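Local atomic coordinates of L-ribulose 3-epimerase (Methylomonas sp. DH-1, PDB entry 7CJ7), a protein that catalyses the manganese-dependent epimerization of ketoses at C3, with highest activity toward L-ribulose. Residues A[150-155]-A[209-214]. Numbering follows the deposited sequence.
Sequences DLEVVN and YVHIGE. With MN (manganese (II) ion), chain D; SOL (L-sorbose), chain C.
Glu152 OE2 sits 2.1 Å from the manganese ion, and His211 ND1 meets the same metal at 2.2 Å. The angle at the ion between Glu152 OE2 and His211 ND1 is 95°, so they are adjacent ligands linked through the metal, with no hydrogen bond between them. Glu152 binds through one oxygen: OE1 is 3.5 Å from the manganese and instead accepts a hydrogen bond from O4 of L-sorbose at 2.7 Å. An extended chain, with CG anti to the backbone N (chi1 -167°), carries this carboxylate from its strand to the metal. The sugar supplies O2, 2.1 Å from the manganese, and O3, while Asp185 and Glu246 complete the site; Glu152 and Glu246 are, by similarity, the proton donor/acceptors. Behind His211, Glu41 OE1 hydrogen-bonds both its NE2 and Tyr209 OH, fixing the imidazole's rotation from the second shell.

One layer deeper, Asp150 CB packs 3.7 Å from Tyr209 CB; its carboxylate is turned 43° from the phenol ring, OD2 lying obliquely 3.7 Å from Tyr209 CD2. Asp150 OD1 has its salt bridge with Lys5, so an alanine here would probably leave that lysine without its mate and Tyr209 CD2 without the carboxylate. Both segments point these side chains into the TIM barrel, where strand 180-185 separates strands 148-152 and 207-212, its Phe181 and His183 touching Asp150.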
loop_
_atom_site.group_PDB
_atom_site.type_symbol
_atom_site.label_atom_id
_atom_site.label_comp_id
_atom_site.label_asym_id
_atom_site.label_seq_id
_atom_site.Cartn_x
_atom_site.Cartn_y
_atom_site.Cartn_z
ATOM N N ASP A 150 -2.201 -9.704 -20.089
ATOM C CA ASP A 150 -1.053 -9.368 -19.219
ATOM C C ASP A 150 -1.602 -9.212 -17.801
ATOM O O ASP A 150 -2.434 -8.310 -17.570
ATOM C CB ASP A 150 -0.336 -8.125 -19.741
ATOM C CG ASP A 150 -0.171 -8.116 -21.251
ATOM O OD1 ASP A 150 0.812 -8.723 -21.743
ATOM O OD2 ASP A 150 -1.045 -7.515 -21.928
ATOM N N LEU A 151 -1.166 -10.080 -16.898
ATOM C CA LEU A 151 -1.684 -10.161 -15.514
ATOM C C LEU A 151 -0.850 -9.226 -14.639
ATOM O O LEU A 151 0.364 -9.477 -14.454
ATOM C CB LEU A 151 -1.599 -11.617 -15.055
ATOM C CG LEU A 151 -2.621 -12.574 -15.674
ATOM C CD1 LEU A 151 -2.438 -12.752 -17.172
ATOM C CD2 LEU A 151 -2.545 -13.916 -14.987
ATOM N N GLU A 152 -1.470 -8.149 -14.165
ATOM C CA GLU A 152 -0.766 -7.098 -13.404
ATOM C C GLU A 152 -0.586 -7.553 -11.954
ATOM O O GLU A 152 -1.584 -7.732 -11.240
ATOM C CB GLU A 152 -1.523 -5.778 -13.456
ATOM C CG GLU A 152 -0.682 -4.632 -12.955
ATOM C CD GLU A 152 -1.399 -3.299 -13.013
ATOM O OE1 GLU A 152 -2.628 -3.281 -13.324
ATOM O OE2 GLU A 152 -0.735 -2.292 -12.764
ATOM N N VAL A 153 0.665 -7.681 -11.538
ATOM C CA VAL A 153 1.055 -7.901 -10.118
ATOM C C VAL A 153 0.772 -6.607 -9.360
ATOM O O VAL A 153 1.284 -5.553 -9.759
ATOM C CB VAL A 153 2.535 -8.302 -10.035
ATOM C CG1 VAL A 153 2.979 -8.449 -8.590
ATOM C CG2 VAL A 153 2.786 -9.568 -10.840
ATOM N N VAL A 154 -0.037 -6.663 -8.316
ATOM C CA VAL A 154 -0.346 -5.430 -7.548
ATOM C C VAL A 154 -0.092 -5.713 -6.074
ATOM O O VAL A 154 0.125 -6.881 -5.694
ATOM C CB VAL A 154 -1.777 -4.928 -7.803
ATOM C CG1 VAL A 154 -1.965 -4.484 -9.245
ATOM C CG2 VAL A 154 -2.805 -5.977 -7.407
ATOM N N ASN A 155 -0.109 -4.662 -5.272
ATOM C CA ASN A 155 0.313 -4.754 -3.857
ATOM C C ASN A 155 -0.759 -5.501 -3.053
ATOM O O ASN A 155 -1.891 -5.732 -3.549
ATOM C CB ASN A 155 0.662 -3.367 -3.308
ATOM C CG ASN A 155 -0.546 -2.486 -3.113
ATOM O OD1 ASN A 155 -1.407 -2.818 -2.311
ATOM N ND2 ASN A 155 -0.617 -1.370 -3.837
ATOM N N TYR A 209 3.927 -6.322 -20.387
ATOM C CA TYR A 209 3.296 -4.989 -20.177
ATOM C C TYR A 209 3.907 -4.319 -18.945
ATOM O O TYR A 209 4.231 -5.002 -17.960
ATOM C CB TYR A 209 1.775 -5.142 -20.035
ATOM C CG TYR A 209 0.946 -3.980 -20.528
ATOM C CD1 TYR A 209 0.797 -2.823 -19.782
ATOM C CD2 TYR A 209 0.277 -4.046 -21.740
ATOM C CE1 TYR A 209 0.030 -1.761 -20.239
ATOM C CE2 TYR A 209 -0.494 -2.998 -22.209
ATOM C CZ TYR A 209 -0.630 -1.847 -21.454
ATOM O OH TYR A 209 -1.408 -0.804 -21.913
ATOM N N VAL A 210 4.039 -2.996 -19.006
ATOM C CA VAL A 210 4.687 -2.186 -17.947
ATOM C C VAL A 210 3.843 -0.947 -17.658
ATOM O O VAL A 210 3.433 -0.251 -18.613
ATOM C CB VAL A 210 6.122 -1.801 -18.342
ATOM C CG1 VAL A 210 6.656 -0.710 -17.430
ATOM C CG2 VAL A 210 7.037 -3.009 -18.361
ATOM N N HIS A 211 3.583 -0.711 -16.375
ATOM C CA HIS A 211 3.088 0.579 -15.844
ATOM C C HIS A 211 4.219 1.306 -15.128
ATOM O O HIS A 211 4.914 0.692 -14.277
ATOM C CB HIS A 211 1.898 0.393 -14.914
ATOM C CG HIS A 211 0.628 0.141 -15.646
ATOM N ND1 HIS A 211 -0.561 -0.077 -14.986
ATOM C CD2 HIS A 211 0.355 0.073 -16.969
ATOM C CE1 HIS A 211 -1.530 -0.219 -15.867
ATOM N NE2 HIS A 211 -0.991 -0.162 -17.095
ATOM N N ILE A 212 4.336 2.594 -15.448
ATOM C CA ILE A 212 5.261 3.548 -14.790
ATOM C C ILE A 212 4.402 4.418 -13.879
ATOM O O ILE A 212 3.601 5.222 -14.399
ATOM C CB ILE A 212 6.046 4.372 -15.821
ATOM C CG1 ILE A 212 6.818 3.483 -16.798
ATOM C CG2 ILE A 212 6.947 5.383 -15.126
ATOM C CD1 ILE A 212 7.765 2.512 -16.130
ATOM N N GLY A 213 4.533 4.202 -12.577
ATOM C CA GLY A 213 3.878 5.000 -11.526
ATOM C C GLY A 213 4.872 5.393 -10.450
ATOM O O GLY A 213 5.689 4.541 -10.035
ATOM N N GLU A 214 4.822 6.641 -9.999
ATOM C CA GLU A 214 5.658 7.102 -8.866
ATOM C C GLU A 214 5.132 6.438 -7.584
ATOM O O GLU A 214 4.017 5.881 -7.590
ATOM C CB GLU A 214 5.657 8.632 -8.813
ATOM C CG GLU A 214 6.667 9.232 -7.847
ATOM C CD GLU A 214 8.089 8.687 -7.906
ATOM O OE1 GLU A 214 8.953 9.335 -8.545
ATOM O OE2 GLU A 214 8.345 7.633 -7.275
HETATM MN MN MN D . -1.027 -0.240 -12.852
HETATM C C1 SOL C . -4.219 -0.494 -9.917
HETATM O O1 SOL C . -3.530 -0.102 -8.753
HETATM C C2 SOL C . -3.368 -0.363 -11.138
HETATM O O2 SOL C . -2.152 -0.340 -11.047
HETATM C C3 SOL C . -4.056 -0.206 -12.487
HETATM O O3 SOL C . -3.179 -0.535 -13.541
HETATM C C4 SOL C . -5.324 -1.050 -12.566
HETATM O O4 SOL C . -4.985 -2.430 -12.419
HETATM C C5 SOL C . -6.092 -0.880 -13.879
HETATM O O5 SOL C . -7.150 -1.836 -13.933
HETATM C C6 SOL C . -6.676 0.505 -14.064
HETATM O O6 SOL C . -7.338 0.606 -15.328
#